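Local coordinates for protein putative phosphosugar isomerase (Silicibacter pomeroyi DSS-3, PDB 3FJ1) that is of unproven function but, with two SIS domains, probably binds phosphosugars or similar carbohydrate derivatives, perhaps as an isomerase or aminotransferase, at residues A19-R22 against L23-G27; A128-P131 against L132-V135; V300-H304 against A305-P309; M319-A322 against F323-R327. All coordinates share one frame; numbering follows the deposited sequence. Where two conformers were deposited one is given.

Overall arrangement
All four contacts are local, made within continuous runs of chain at helix turns, starts and ends. Contact 1 lies on helix 8-41, contact 2 at the short helix 131-134 within the first SIS domain, contact 3 in the loop leading into helix 308-326 and contact 4 in its last turns, the latter two with centres about 25 Å apart. Contacts 1 and 3, with centres about 18 Å apart, both lean on helix 183-191, where Val20 and Thr307 each touch Leu183. Contact 4 meets the early turns of helix 8-41, so this helix links it to contact 1. Contacts 2 and 4 are farthest apart, about 36 Å between centres. None includes a bound ligand.

Contact 1: A19-R22 against L23-G27; sequences AVQR and LLDHG
The carbonyl oxygen Arg22 O receives the shortest bond here, from His26 N at 2.7 Å, and His26 crowds the same oxygen with its ring. With CG anti to its own carbonyl carbon (chi1 -59°), the imidazole folds back along the helix, and its CD2 edge comes to 3.2 Å from Arg22 O, near the ring plane. One residue earlier, on another side of the helix, Gln21 lies against Asp25. Asp25 N donates to Gln21 O at 2.9 Å, while the Gln21 chain, bent at CG, carries its amide up beside the carboxylate, the two planes 33° apart. The aliphatic part joins in, CG lying 3.7 Å from Asp25 OD2. An alanine in place of Gln21 would keep the backbone bond but would probably leave the Asp25 carboxylate without its amide neighbour and uncover part of Pro184, against which Gln21 also packs. Toward the protein interior, Val20 and Leu24 run side by side in the same direction, with Val20 CG1 at 3.9 Å from Leu24 CD1. Both reach helix 183-191, Val20 on Leu183 and Leu24 on Pro184, whereas Leu23 turns to Val161 and Met165 of helix 153-171. Bonds from Leu23 N to Ala19 O and from Leu24 N to Val20 O complete the i to i+4 ladder of a regular amphipathic alpha-helix, apolar where it meets its neighbours and polar along Gln21, Asp25 and His26.

Contact 2: A128-P131 against L132-V135; sequences AASP and LAGV
Leu132 sets its CB 3.9 Å from Ser130 OG and then sends its branched end away from the preceding turn, into the protein. Next comes Ala133, whose backbone N-H is capped by Ser130 OG at 3.2 Å along a nearly straight line (168°). The hydroxyl can do this because chi1 of 64° holds OG between the backbone N and the carbonyl carbon of Ser130, bent forward over the first turn. Ser130 is thus the N-cap residue of helix 131-134, and its OG is also hydrogen-bonded to Asp127 O, so the hydroxyl ties the cap back to the preceding loop. A valine in its place would take away both bonds and would probably leave the Ala133 N-H without its cap and the loop less firmly fixed to the helix. The methyl of Ala133 points back at that loop and comes within 3.1 Å of Ala128 O, a tight fit. Gly134 N then donates to Ser130 O at 3.1 Å, an i+4 to i main-chain bond. At Val135 the winding fades: its N bonds weakly to Pro131 O at 3.3 Å and more soundly to Leu132 O at 3.0 Å. This single-turn helix follows strand 120-125 and rests on helix 105-116, Pro131 meeting Val108 and Val135 meeting Thr111, while Leu132 fills in between Ile107 and Thr111 of that helix and Ala97 and Ser99 of strand 93-99.

Contact 3: V300-H304 against A305-P309; sequences VRSGH and ALTDP
The turn that leads from the last strand of the second SIS domain's parallel sheet into helix 308-326 is tied together by Ser302 and Asp308. Asp308 OD1 takes two bonds from one residue, Ser302 N at 2.7 Å and Ser302 OG at 2.6 Å, which arrive from opposite faces of the carboxylate. The other oxygen, OD2, accepts from Gly263 N; both oxygens of this buried acid are thus held, which probably fixes the rotation of the carboxylate. Arg301 crosses it at about a right angle and lays CD 3.2 Å from Asp308 OD2. Its guanidinium aims no N-H at that oxygen, and the long salt bridge is one of charge alone; NH1 instead binds Ala261 O, and NH2 pairs with Glu267. A water in the guanidinium plane accepts from Arg301 NH1 and donates to Val300 O and Asp308 O, joining the loop at Val300 to the helix start. Thr307 OG1 lies 2.7 Å from Ser302 OG and 3.2 Å from His304 O, its single proton able to serve either. His304 O also accepts from Thr307 N at 3.2 Å, the donor standing above the carbonyl plane. His304 has CG anti to its backbone N, which turns the imidazole toward Leu306, its CE1 3.8 Å from Leu306 CG. At the ring's edge ND1 acts as acceptor, taking the Leu306 N-H at 3.0 Å and 169°.

Contact 4: M319-A322 against F323-R327; sequences MVEA and FASER
Among the hydrogen bonds, Glu321 O is gripped twice by Ser325, from its N at 2.9 Å and from its OG at 2.8 Å, the two donors approaching from opposite faces of the carbonyl. Chi1 of 54° places the hydroxyl between the backbone N and the carbonyl carbon of Ser325, from where it reaches back to the preceding turn. Such a serine, bonded to the carbonyl four residues earlier, is a common way of satisfying a hydroxyl within a helix. Ordinary i to i+4 bonds run alongside: Phe323 N to Met319 O, Ala324 N to Val320 O and Glu326 N to Ala322 O. Glu326 also bends its CG to 3.1 Å from Ala322 O, a tight approach beside its own N-H.

The charged groups gather at the helix end. Arg327 NH1 forms a salt bridge with Glu326 OE2 at 2.8 Å and donates to Phe323 O at 3.2 Å, on a lone pair in the carbonyl plane; both acceptors lie at the guanidinium edge. One face of that guanidinium meets Phe323 CE1, while Arg327 CD sits 3.5 Å above the phenyl plane, toward its rim. Glu326 OE2 has a second cation in Arg199, and Glu321 OE2 bonds to Thr7.

Between the two segments the one apolar side-chain approach is that of the selenium of Met319, a selenomethionine, 4.3 Å from Phe323 CB. These last turns of helix 308-326 pack against three helices, with Met319 and Phe323 on 196-204, Val320 on 217-231, and Glu321 beside Met9 and Ile13 of 8-41.

Contact 1: A19-R22 against L23-G27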
ATOM      1  N   ALA A  19      12.517  14.487  22.331  1.00  9.55           N
ATOM      2  CA  ALA A  19      12.684  14.767  20.910  1.00  9.17           C
ATOM      3  C   ALA A  19      11.440  15.510  20.421  1.00  9.65           C
ATOM      4  O   ALA A  19      11.539  16.515  19.732  1.00  8.81           O
ATOM      5  CB  ALA A  19      12.870  13.470  20.112  1.00  9.35           C
ATOM      6  N   VAL A  20      10.255  14.987  20.750  1.00  7.79           N
ATOM      7  CA  VAL A  20       9.000  15.673  20.425  1.00  8.71           C
ATOM      8  C   VAL A  20       8.956  17.072  21.039  1.00  9.52           C
ATOM      9  O   VAL A  20       8.506  18.022  20.410  1.00  8.72           O
ATOM     10  CB  VAL A  20       7.778  14.804  20.835  1.00  8.24           C
ATOM     11  CG1 VAL A  20       6.478  15.567  20.668  1.00  6.68           C
ATOM     12  CG2 VAL A  20       7.761  13.496  20.006  1.00  8.69           C
ATOM     13  N   GLN A  21       9.438  17.202  22.270  1.00 10.39           N
ATOM     14  CA  GLN A  21       9.490  18.507  22.924  1.00 11.17           C
ATOM     15  C   GLN A  21      10.372  19.473  22.142  1.00 10.99           C
ATOM     16  O   GLN A  21       9.978  20.621  21.942  1.00 12.04           O
ATOM     17  CB  GLN A  21       9.975  18.408  24.375  1.00 12.32           C
ATOM     18  CG  GLN A  21       9.871  19.708  25.170  1.00 13.04           C
ATOM     19  CD  GLN A  21       8.447  20.197  25.256  1.00 14.27           C
ATOM     20  OE1 GLN A  21       8.072  21.176  24.596  1.00 16.49           O
ATOM     21  NE2 GLN A  21       7.622  19.480  25.987  1.00 13.73           N
ATOM     22  N   ARG A  22      11.515  19.004  21.656  1.00 10.55           N
ATOM     23  CA  ARG A  22      12.415  19.870  20.876  0.50 10.76           C
ATOM     24  C   ARG A  22      11.763  20.296  19.575  1.00 10.67           C
ATOM     25  O   ARG A  22      11.875  21.435  19.187  1.00 10.70           O
ATOM     26  CB  ARG A  22      13.769  19.208  20.606  0.50 10.75           C
ATOM     27  CG  ARG A  22      14.612  19.083  21.851  0.50 11.41           C
ATOM     28  CD  ARG A  22      16.006  18.586  21.562  0.50 11.34           C
ATOM     29  NE  ARG A  22      16.609  18.109  22.806  0.50 10.84           N
ATOM     30  CZ  ARG A  22      16.458  16.872  23.291  0.50 11.11           C
ATOM     31  NH1 ARG A  22      15.713  15.968  22.654  0.50  9.97           N
ATOM     32  NH2 ARG A  22      17.046  16.541  24.429  0.50 10.94           N
ATOM     33  N   LEU A  23      11.061  19.370  18.922  1.00 10.21           N
ATOM     34  CA  LEU A  23      10.348  19.666  17.682  1.00 10.02           C
ATOM     35  C   LEU A  23       9.238  20.699  17.947  1.00 10.16           C
ATOM     36  O   LEU A  23       9.107  21.654  17.220  1.00 10.34           O
ATOM     37  CB  LEU A  23       9.779  18.367  17.078  1.00  9.63           C
ATOM     38  CG  LEU A  23       8.873  18.561  15.869  1.00  9.90           C
ATOM     39  CD1 LEU A  23       9.576  19.315  14.734  1.00  8.95           C
ATOM     40  CD2 LEU A  23       8.364  17.183  15.481  1.00 10.36           C
ATOM     41  N   LEU A  24       8.464  20.504  19.004  1.00 10.83           N
ATOM     42  CA  LEU A  24       7.418  21.458  19.387  1.00 12.01           C
ATOM     43  C   LEU A  24       8.004  22.852  19.653  1.00 13.25           C
ATOM     44  O   LEU A  24       7.459  23.857  19.185  1.00 13.94           O
ATOM     45  CB  LEU A  24       6.634  20.949  20.592  1.00 12.28           C
ATOM     46  CG  LEU A  24       5.692  19.758  20.400  1.00 12.12           C
ATOM     47  CD1 LEU A  24       5.301  19.090  21.718  1.00 12.63           C
ATOM     48  CD2 LEU A  24       4.420  20.166  19.591  1.00 12.53           C
ATOM     49  N   ASP A  25       9.122  22.904  20.377  1.00 13.87           N
ATOM     50  CA  ASP A  25       9.788  24.160  20.697  1.00 15.37           C
ATOM     51  C   ASP A  25      10.518  24.765  19.484  1.00 15.68           C
ATOM     52  O   ASP A  25      10.192  25.863  19.064  1.00 17.38           O
ATOM     53  CB  ASP A  25      10.762  23.960  21.876  1.00 15.63           C
ATOM     54  CG  ASP A  25      10.053  23.600  23.167  1.00 16.48           C
ATOM     55  OD1 ASP A  25       8.804  23.763  23.250  1.00 17.37           O
ATOM     56  OD2 ASP A  25      10.741  23.132  24.098  1.00 16.86           O
ATOM     57  N   HIS A  26      11.473  24.044  18.908  1.00 16.15           N
ATOM     58  CA  HIS A  26      12.295  24.554  17.807  1.00 16.49           C
ATOM     59  C   HIS A  26      11.683  24.548  16.426  1.00 16.43           C
ATOM     60  O   HIS A  26      12.157  25.282  15.562  1.00 16.26           O
ATOM     61  CB  HIS A  26      13.620  23.790  17.738  1.00 17.76           C
ATOM     62  CG  HIS A  26      14.419  23.898  18.991  1.00 18.60           C
ATOM     63  ND1 HIS A  26      15.313  24.925  19.222  1.00 19.60           N
ATOM     64  CD2 HIS A  26      14.402  23.149  20.119  1.00 19.18           C
ATOM     65  CE1 HIS A  26      15.840  24.776  20.427  1.00 19.62           C
ATOM     66  NE2 HIS A  26      15.301  23.707  20.990  1.00 18.94           N
ATOM     67  N   GLY A  27      10.664  23.716  16.192  1.00 15.47           N
ATOM     68  CA  GLY A  27      10.025  23.624  14.871  1.00 15.39           C
ATOM     69  C   GLY A  27       8.756  24.437  14.724  1.00 15.29           C
ATOM     70  O   GLY A  27       8.246  24.576  13.606  1.00 16.99           O
TER

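Contact 2: A128-P131 against L132-V135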
ATOM      1  N   ALA A 128      18.151  19.037   7.267  1.00 16.08           N
ATOM      2  CA  ALA A 128      17.763  20.229   6.518  1.00 16.51           C
ATOM      3  C   ALA A 128      18.737  20.640   5.396  1.00 15.91           C
ATOM      4  O   ALA A 128      18.427  21.530   4.618  1.00 17.17           O
ATOM      5  CB  ALA A 128      17.546  21.402   7.489  1.00 16.39           C
ATOM      6  N   ALA A 129      19.921  20.039   5.330  1.00 15.83           N
ATOM      7  CA  ALA A 129      20.874  20.367   4.277  1.00 15.59           C
ATOM      8  C   ALA A 129      20.965  19.268   3.221  1.00 15.75           C
ATOM      9  O   ALA A 129      21.829  19.327   2.355  1.00 15.39           O
ATOM     10  CB  ALA A 129      22.258  20.654   4.866  1.00 15.80           C
ATOM     11  N   SER A 130      20.032  18.310   3.265  1.00 14.78           N
ATOM     12  CA  SER A 130      20.026  17.170   2.351  1.00 13.94           C
ATOM     13  C   SER A 130      19.655  17.513   0.918  1.00 13.33           C
ATOM     14  O   SER A 130      19.108  18.580   0.643  1.00 13.97           O
ATOM     15  CB  SER A 130      18.998  16.164   2.847  1.00 14.24           C
ATOM     16  OG  SER A 130      17.733  16.766   2.784  1.00 14.31           O
ATOM     17  N   PRO A 131      19.962  16.607  -0.016  1.00 12.82           N
ATOM     18  CA  PRO A 131      19.508  16.766  -1.396  1.00 12.90           C
ATOM     19  C   PRO A 131      17.985  17.053  -1.515  1.00 12.15           C
ATOM     20  O   PRO A 131      17.582  17.904  -2.296  1.00 12.45           O
ATOM     21  CB  PRO A 131      19.906  15.428  -2.038  1.00 12.94           C
ATOM     22  CG  PRO A 131      21.137  15.030  -1.277  1.00 13.12           C
ATOM     23  CD  PRO A 131      20.846  15.434   0.144  1.00 12.88           C
ATOM     24  N   LEU A 132      17.162  16.365  -0.726  1.00 12.68           N
ATOM     25  CA  LEU A 132      15.715  16.567  -0.719  1.00 11.88           C
ATOM     26  C   LEU A 132      15.370  17.985  -0.306  1.00 12.19           C
ATOM     27  O   LEU A 132      14.550  18.632  -0.951  1.00 12.58           O
ATOM     28  CB  LEU A 132      15.044  15.575   0.242  1.00 12.13           C
ATOM     29  CG  LEU A 132      13.505  15.578   0.271  1.00 11.92           C
ATOM     30  CD1 LEU A 132      12.884  15.281  -1.138  1.00 11.90           C
ATOM     31  CD2 LEU A 132      12.997  14.550   1.339  1.00 11.38           C
ATOM     32  N   ALA A 133      15.986  18.468   0.770  1.00 12.26           N
ATOM     33  CA  ALA A 133      15.770  19.838   1.183  1.00 12.92           C
ATOM     34  C   ALA A 133      16.007  20.754  -0.011  1.00 13.35           C
ATOM     35  O   ALA A 133      15.232  21.688  -0.267  1.00 14.81           O
ATOM     36  CB  ALA A 133      16.677  20.215   2.356  1.00 12.53           C
ATOM     37  N   GLY A 134      17.054  20.462  -0.776  1.00 12.94           N
ATOM     38  CA  GLY A 134      17.442  21.297  -1.892  1.00 13.44           C
ATOM     39  C   GLY A 134      16.490  21.377  -3.047  1.00 14.22           C
ATOM     40  O   GLY A 134      16.566  22.322  -3.836  1.00 14.99           O
ATOM     41  N   VAL A 135      15.600  20.392  -3.171  1.00 13.60           N
ATOM     42  CA  VAL A 135      14.580  20.397  -4.240  1.00 13.39           C
ATOM     43  C   VAL A 135      13.172  20.746  -3.721  1.00 13.23           C
ATOM     44  O   VAL A 135      12.191  20.673  -4.484  1.00 15.14           O
ATOM     45  CB  VAL A 135      14.568  19.066  -5.047  1.00 13.26           C
ATOM     46  CG1 VAL A 135      15.973  18.797  -5.696  1.00 12.91           C
ATOM     47  CG2 VAL A 135      14.103  17.881  -4.186  1.00 12.82           C
TER

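Contact 3: V300-H304 against A305-P309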
ATOM      1  N   VAL A 300      -2.281   4.666  26.607  1.00 11.75           N
ATOM      2  CA  VAL A 300      -2.457   6.051  27.009  1.00 11.72           C
ATOM      3  C   VAL A 300      -3.123   6.873  25.901  1.00 11.94           C
ATOM      4  O   VAL A 300      -2.598   6.966  24.785  1.00 12.14           O
ATOM      5  CB  VAL A 300      -1.106   6.692  27.396  1.00 11.08           C
ATOM      6  CG1 VAL A 300      -1.353   8.076  27.986  1.00 10.39           C
ATOM      7  CG2 VAL A 300      -0.295   5.789  28.369  1.00 10.86           C
ATOM      8  N   ARG A 301      -4.295   7.433  26.197  1.00 11.06           N
ATOM      9  CA  ARG A 301      -4.977   8.281  25.266  1.00 10.53           C
ATOM     10  C   ARG A 301      -4.334   9.683  25.288  1.00 11.17           C
ATOM     11  O   ARG A 301      -3.762  10.099  26.304  1.00 10.70           O
ATOM     12  CB  ARG A 301      -6.472   8.323  25.577  1.00 10.39           C
ATOM     13  CG  ARG A 301      -7.194   7.011  25.352  1.00 10.19           C
ATOM     14  CD  ARG A 301      -7.367   6.727  23.872  1.00 10.02           C
ATOM     15  NE  ARG A 301      -8.074   5.491  23.556  1.00  9.86           N
ATOM     16  CZ  ARG A 301      -7.581   4.478  22.840  1.00  9.54           C
ATOM     17  NH1 ARG A 301      -6.336   4.480  22.360  1.00  9.37           N
ATOM     18  NH2 ARG A 301      -8.364   3.438  22.584  1.00  9.96           N
ATOM     19  N   SER A 302      -4.431  10.378  24.156  1.00 10.99           N
ATOM     20  CA  SER A 302      -3.685  11.615  23.906  1.00 10.67           C
ATOM     21  C   SER A 302      -4.450  12.946  23.975  1.00 11.01           C
ATOM     22  O   SER A 302      -3.817  13.997  24.036  1.00 11.52           O
ATOM     23  CB  SER A 302      -3.041  11.514  22.526  1.00 10.07           C
ATOM     24  OG  SER A 302      -3.992  11.696  21.512  1.00 10.09           O
ATOM     25  N   GLY A 303      -5.780  12.899  23.970  1.00 11.13           N
ATOM     26  CA  GLY A 303      -6.599  14.110  23.880  1.00 11.63           C
ATOM     27  C   GLY A 303      -7.226  14.359  22.520  1.00 11.65           C
ATOM     28  O   GLY A 303      -8.111  15.203  22.393  1.00 11.22           O
ATOM     29  N   HIS A 304      -6.775  13.632  21.492  1.00 11.35           N
ATOM     30  CA  HIS A 304      -7.311  13.814  20.123  1.00 10.97           C
ATOM     31  C   HIS A 304      -7.151  12.524  19.318  1.00 11.33           C
ATOM     32  O   HIS A 304      -6.124  11.846  19.402  1.00 10.83           O
ATOM     33  CB  HIS A 304      -6.591  14.966  19.407  1.00 10.39           C
ATOM     34  CG  HIS A 304      -7.276  15.439  18.163  1.00 10.22           C
ATOM     35  ND1 HIS A 304      -7.162  14.791  16.951  1.00 10.05           N
ATOM     36  CD2 HIS A 304      -8.076  16.511  17.943  1.00 10.23           C
ATOM     37  CE1 HIS A 304      -7.878  15.432  16.043  1.00  9.84           C
ATOM     38  NE2 HIS A 304      -8.439  16.483  16.620  1.00  9.66           N
ATOM     39  N   ALA A 305      -8.170  12.207  18.524  1.00 11.48           N
ATOM     40  CA  ALA A 305      -8.169  11.038  17.656  1.00 10.54           C
ATOM     41  C   ALA A 305      -6.888  10.896  16.849  1.00 10.57           C
ATOM     42  O   ALA A 305      -6.362   9.789  16.698  1.00 10.77           O
ATOM     43  CB  ALA A 305      -9.333  11.119  16.684  1.00 11.51           C
ATOM     44  N   LEU A 306      -6.374  11.996  16.291  1.00  9.61           N
ATOM     45  CA  LEU A 306      -5.247  11.893  15.364  1.00  9.21           C
ATOM     46  C   LEU A 306      -3.858  11.695  16.004  1.00  9.05           C
ATOM     47  O   LEU A 306      -2.936  11.244  15.352  1.00  8.49           O
ATOM     48  CB  LEU A 306      -5.243  13.103  14.414  1.00  8.73           C
ATOM     49  CG  LEU A 306      -6.440  13.127  13.449  1.00  8.77           C
ATOM     50  CD1 LEU A 306      -6.448  14.405  12.596  1.00  8.42           C
ATOM     51  CD2 LEU A 306      -6.413  11.869  12.592  1.00  8.71           C
ATOM     52  N   THR A 307      -3.708  12.068  17.266  1.00  9.23           N
ATOM     53  CA  THR A 307      -2.458  11.872  17.989  1.00  9.38           C
ATOM     54  C   THR A 307      -2.443  10.527  18.732  1.00  9.64           C
ATOM     55  O   THR A 307      -1.377  10.030  19.082  1.00 10.60           O
ATOM     56  CB  THR A 307      -2.175  13.064  18.972  1.00  9.53           C
ATOM     57  OG1 THR A 307      -3.401  13.464  19.596  1.00  9.93           O
ATOM     58  CG2 THR A 307      -1.599  14.293  18.195  1.00  9.22           C
ATOM     59  N   ASP A 308      -3.602   9.901  18.924  1.00  9.50           N
ATOM     60  CA  ASP A 308      -3.674   8.637  19.658  1.00  9.83           C
ATOM     61  C   ASP A 308      -2.745   7.545  19.135  1.00  9.14           C
ATOM     62  O   ASP A 308      -2.110   6.868  19.923  1.00  9.56           O
ATOM     63  CB  ASP A 308      -5.112   8.099  19.761  1.00  9.43           C
ATOM     64  CG  ASP A 308      -5.906   8.679  20.956  1.00  9.85           C
ATOM     65  OD1 ASP A 308      -5.402   9.529  21.734  1.00  8.64           O
ATOM     66  OD2 ASP A 308      -7.072   8.274  21.080  1.00  9.53           O
ATOM     67  N   PRO A 309      -2.675   7.349  17.804  1.00  8.88           N
ATOM     68  CA  PRO A 309      -1.791   6.298  17.295  1.00  8.53           C
ATOM     69  C   PRO A 309      -0.313   6.429  17.678  1.00  8.78           C
ATOM     70  O   PRO A 309       0.350   5.415  17.804  1.00  9.38           O
ATOM     71  CB  PRO A 309      -2.013   6.353  15.777  1.00  8.76           C
ATOM     72  CG  PRO A 309      -3.395   6.890  15.638  1.00  8.80           C
ATOM     73  CD  PRO A 309      -3.477   7.943  16.718  1.00  9.06           C
TER
HETATM   74  O   HOH W   1      -3.841   6.240  22.317  1.00 12.51           O

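Contact 4: M319-A322 against F323-R327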
HETATM    1  N   MSE A 319       7.335  -2.635  23.942  1.00 10.55           N
HETATM    2  CA  MSE A 319       7.090  -4.089  24.016  1.00 10.52           C
HETATM    3  C   MSE A 319       8.143  -4.884  23.214  1.00 10.18           C
HETATM    4  O   MSE A 319       8.777  -5.836  23.737  1.00  9.53           O
HETATM    5  CB  MSE A 319       5.678  -4.434  23.557  1.00 10.74           C
HETATM    6  CG  MSE A 319       5.266  -5.898  23.676  1.00 11.44           C
HETATM    7 SE   MSE A 319       5.951  -7.010  22.219  1.00 13.06          SE
HETATM    8  CE  MSE A 319       4.707  -6.386  20.820  1.00 12.18           C
ATOM      9  N   VAL A 320       8.385  -4.444  21.972  1.00 10.33           N
ATOM     10  CA  VAL A 320       9.353  -5.129  21.078  1.00 10.09           C
ATOM     11  C   VAL A 320      10.772  -5.091  21.662  1.00 10.41           C
ATOM     12  O   VAL A 320      11.467  -6.104  21.673  1.00 10.68           O
ATOM     13  CB  VAL A 320       9.314  -4.544  19.657  1.00  9.76           C
ATOM     14  CG1 VAL A 320      10.488  -5.057  18.774  1.00 10.21           C
ATOM     15  CG2 VAL A 320       7.938  -4.870  18.973  1.00  9.97           C
ATOM     16  N   GLU A 321      11.194  -3.950  22.184  1.00 10.83           N
ATOM     17  CA  GLU A 321      12.541  -3.869  22.761  1.00 11.20           C
ATOM     18  C   GLU A 321      12.652  -4.821  23.959  1.00 10.96           C
ATOM     19  O   GLU A 321      13.671  -5.508  24.117  1.00 11.66           O
ATOM     20  CB  GLU A 321      12.883  -2.430  23.136  1.00 11.54           C
ATOM     21  CG  GLU A 321      14.343  -2.208  23.514  1.00 11.58           C
ATOM     22  CD  GLU A 321      14.735  -2.699  24.894  1.00 11.35           C
ATOM     23  OE1 GLU A 321      13.897  -2.702  25.856  1.00 11.24           O
ATOM     24  OE2 GLU A 321      15.943  -3.043  25.033  1.00 11.73           O
ATOM     25  N   ALA A 322      11.632  -4.851  24.821  1.00 11.58           N
ATOM     26  CA  ALA A 322      11.660  -5.728  25.983  1.00 11.64           C
ATOM     27  C   ALA A 322      11.683  -7.196  25.526  1.00 12.56           C
ATOM     28  O   ALA A 322      12.371  -8.016  26.112  1.00 13.30           O
ATOM     29  CB  ALA A 322      10.460  -5.468  26.889  1.00 11.61           C
ATOM     30  N   PHE A 323      10.881  -7.519  24.515  1.00 12.34           N
ATOM     31  CA  PHE A 323      10.808  -8.872  23.964  1.00 13.19           C
ATOM     32  C   PHE A 323      12.174  -9.335  23.477  1.00 14.16           C
ATOM     33  O   PHE A 323      12.635 -10.463  23.783  1.00 15.02           O
ATOM     34  CB  PHE A 323       9.817  -8.901  22.802  1.00 13.30           C
ATOM     35  CG  PHE A 323       9.775 -10.211  22.096  1.00 13.24           C
ATOM     36  CD1 PHE A 323       9.112 -11.289  22.649  1.00 13.85           C
ATOM     37  CD2 PHE A 323      10.430 -10.390  20.887  1.00 14.25           C
ATOM     38  CE1 PHE A 323       9.094 -12.542  21.991  1.00 13.79           C
ATOM     39  CE2 PHE A 323      10.412 -11.660  20.234  1.00 14.06           C
ATOM     40  CZ  PHE A 323       9.738 -12.700  20.785  1.00 13.71           C
ATOM     41  N   ALA A 324      12.832  -8.476  22.711  1.00 14.70           N
ATOM     42  CA  ALA A 324      14.117  -8.827  22.148  1.00 16.40           C
ATOM     43  C   ALA A 324      15.212  -8.919  23.209  1.00 18.01           C
ATOM     44  O   ALA A 324      15.965  -9.909  23.234  1.00 18.19           O
ATOM     45  CB  ALA A 324      14.530  -7.818  21.038  1.00 16.09           C
ATOM     46  N   SER A 325      15.295  -7.918  24.085  1.00 20.18           N
ATOM     47  CA  SER A 325      16.385  -7.882  25.070  1.00 22.89           C
ATOM     48  C   SER A 325      16.309  -9.051  26.066  1.00 24.13           C
ATOM     49  O   SER A 325      17.329  -9.654  26.393  1.00 24.88           O
ATOM     50  CB  SER A 325      16.491  -6.524  25.778  1.00 23.60           C
ATOM     51  OG  SER A 325      15.262  -6.120  26.361  1.00 24.93           O
ATOM     52  N   GLU A 326      15.119  -9.413  26.509  1.00 25.43           N
ATOM     53  CA  GLU A 326      15.004 -10.525  27.441  1.00 26.54           C
ATOM     54  C   GLU A 326      15.248 -11.889  26.756  1.00 27.84           C
ATOM     55  O   GLU A 326      15.422 -12.887  27.445  1.00 28.69           O
ATOM     56  CB  GLU A 326      13.666 -10.482  28.184  1.00 26.28           C
ATOM     57  CG  GLU A 326      12.472 -10.876  27.367  1.00 25.82           C
ATOM     58  CD  GLU A 326      11.162 -10.459  28.021  1.00 25.80           C
ATOM     59  OE1 GLU A 326      11.199  -9.942  29.168  1.00 25.63           O
ATOM     60  OE2 GLU A 326      10.101 -10.688  27.406  1.00 25.13           O
ATOM     61  N   ARG A 327      15.272 -11.926  25.422  1.00 28.91           N
ATOM     62  CA  ARG A 327      15.598 -13.144  24.653  1.00 29.86           C
ATOM     63  C   ARG A 327      16.983 -13.096  23.996  1.00 30.65           C
ATOM     64  O   ARG A 327      17.286 -13.897  23.104  1.00 31.08           O
ATOM     65  CB  ARG A 327      14.520 -13.410  23.601  1.00 29.75           C
ATOM     66  CG  ARG A 327      13.293 -13.973  24.244  1.00 29.70           C
ATOM     67  CD  ARG A 327      12.046 -13.983  23.385  1.00 29.63           C
ATOM     68  NE  ARG A 327      10.932 -14.462  24.210  1.00 29.40           N
ATOM     69  CZ  ARG A 327      10.303 -13.727  25.131  1.00 29.32           C
ATOM     70  NH1 ARG A 327      10.647 -12.472  25.358  1.00 29.29           N
ATOM     71  NH2 ARG A 327       9.321 -14.244  25.847  1.00 29.29           N
TER
HETATM   72  O   HOH W   2      14.395  -3.334  28.181  1.00 28.08           O